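Sefir domain protein (Bacillus cereus F65185, PDB 5Y8E) is a bacterial SEFIR-domain protein that probably acts in signalling through SEFIR-SEFIR interactions. Local coordinates at residues K60-C65 against I101-G106. Residues are numbered along the deposited sequence; the frame is centred on the assembly and turned at random.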
# COMPACT_ATOMS: atom_id res chain seq x y z
N LYS A 60 -5.51 7.46 -1.02
CA LYS A 60 -4.19 6.96 -0.67
C LYS A 60 -4.15 5.46 -0.91
O LYS A 60 -5.15 4.77 -0.76
CB LYS A 60 -3.87 7.27 0.80
CG LYS A 60 -3.73 8.76 1.14
CD LYS A 60 -2.52 9.38 0.47
CE LYS A 60 -2.15 10.75 1.08
NZ LYS A 60 -3.24 11.73 0.90
N VAL A 61 -2.97 4.97 -1.29
CA VAL A 61 -2.79 3.54 -1.52
C VAL A 61 -1.65 3.05 -0.63
O VAL A 61 -0.50 3.45 -0.81
CB VAL A 61 -2.44 3.23 -3.00
CG1 VAL A 61 -2.14 1.75 -3.18
CG2 VAL A 61 -3.58 3.67 -3.93
N LEU A 62 -1.97 2.20 0.34
CA LEU A 62 -0.91 1.61 1.16
C LEU A 62 -0.33 0.43 0.40
O LEU A 62 -1.07 -0.43 -0.07
CB LEU A 62 -1.46 1.15 2.50
CG LEU A 62 -2.25 2.17 3.32
CD1 LEU A 62 -2.49 1.66 4.75
CD2 LEU A 62 -1.57 3.55 3.32
N VAL A 63 0.99 0.40 0.27
CA VAL A 63 1.64 -0.71 -0.42
C VAL A 63 2.37 -1.50 0.64
O VAL A 63 3.37 -1.04 1.19
CB VAL A 63 2.62 -0.24 -1.51
CG1 VAL A 63 3.09 -1.43 -2.33
CG2 VAL A 63 1.95 0.77 -2.44
N ILE A 64 1.85 -2.68 0.96
CA ILE A 64 2.40 -3.46 2.07
C ILE A 64 3.61 -4.24 1.57
O ILE A 64 3.49 -5.31 0.97
CB ILE A 64 1.36 -4.41 2.69
CG1 ILE A 64 0.09 -3.64 3.08
CG2 ILE A 64 1.96 -5.14 3.88
CD1 ILE A 64 0.35 -2.42 3.97
N CYS A 65 4.78 -3.67 1.81
CA CYS A 65 5.99 -4.22 1.23
C CYS A 65 6.69 -5.17 2.17
O CYS A 65 7.66 -4.80 2.84
CB CYS A 65 6.92 -3.08 0.84
SG CYS A 65 6.30 -2.08 -0.53
N ILE A 101 1.67 5.18 -0.31
CA ILE A 101 2.38 5.14 0.96
C ILE A 101 2.92 3.73 1.16
O ILE A 101 2.22 2.84 1.65
CB ILE A 101 1.47 5.51 2.15
CG1 ILE A 101 0.83 6.88 1.94
CG2 ILE A 101 2.25 5.47 3.48
CD1 ILE A 101 -0.22 7.23 2.99
N PRO A 102 4.18 3.52 0.75
CA PRO A 102 4.78 2.19 0.92
C PRO A 102 5.12 1.97 2.38
O PRO A 102 5.68 2.87 3.02
CB PRO A 102 6.06 2.28 0.08
CG PRO A 102 5.82 3.43 -0.87
CD PRO A 102 5.03 4.41 -0.05
N ILE A 103 4.78 0.80 2.91
CA ILE A 103 5.16 0.42 4.27
C ILE A 103 6.08 -0.78 4.17
O ILE A 103 5.66 -1.86 3.72
CB ILE A 103 3.93 0.05 5.12
CG1 ILE A 103 2.88 1.17 5.11
CG2 ILE A 103 4.35 -0.27 6.56
CD1 ILE A 103 1.56 0.78 5.78
N SER A 104 7.34 -0.61 4.57
CA SER A 104 8.31 -1.70 4.51
C SER A 104 8.28 -2.54 5.78
O SER A 104 8.48 -2.02 6.89
CB SER A 104 9.73 -1.17 4.27
OG SER A 104 10.64 -2.23 4.05
N LEU A 105 8.01 -3.83 5.62
CA LEU A 105 7.98 -4.74 6.75
C LEU A 105 9.32 -5.46 6.77
O LEU A 105 9.49 -6.50 6.14
CB LEU A 105 6.84 -5.75 6.61
CG LEU A 105 5.45 -5.14 6.47
CD1 LEU A 105 4.38 -6.22 6.54
CD2 LEU A 105 5.22 -4.08 7.53
N GLY A 106 10.28 -4.88 7.48
CA GLY A 106 11.62 -5.44 7.51
C GLY A 106 12.50 -4.88 6.41
O GLY A 106 12.10 -3.96 5.68
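Strand 60-65 and the strand through residues 101-104 run side by side in parallel, joined by five backbone hydrogen bonds that Ile-101, Val-63, Ile-103, Cys-65 and Leu-105 donate in turn. The bond from Ile-101 N to Val-61 O is 2.8 Å long and almost straight at hydrogen (177°), whereas Val-63 N reaches Ile-101 O at 3.1 Å from well above the carbonyl plane.

Packing is tight on the face that carries Leu-62, Ile-64, Ile-101 and Ile-103. Leu-62 lies alongside Ile-101, its CD2 branch 3.8 Å from Ile-101 CB and also touching the CD1 tip. One step further, the CD1 methyls of Ile-64 and Ile-103 meet at 3.9 Å; the bend at chi2 (-53°) turns the CD1 of Ile-64 toward the extended Ile-103, alongside which it lies. Helices 13-29 and 131-143 cover this face: Leu-26 touches Leu-62, and Leu-138 touches both Leu-62 and Ile-103.

On the opposite face, with Val-63, Cys-65 and Pro-102, side-chain contact between the segments is slacker, Cys-65 SG lying 4.4 Å from Pro-102 CB. The far end is partly open to solvent at Leu-105, yet Leu-105 CD1 still crosses to Ile-64 CG2 at 3.8 Å.

Pro-102 has no N-H to give, but its nitrogen faces away from strand 60-65, so no bond of this ladder is lost. The chemistry is that of a central parallel strand pair of the SEFIR domain's alpha/beta core: amide pairing satisfies the polar groups facing between the two strands, strand 3-7 takes the other edge of 60-65, and branched aliphatic side chains fill the Leu-62 face beneath the helices.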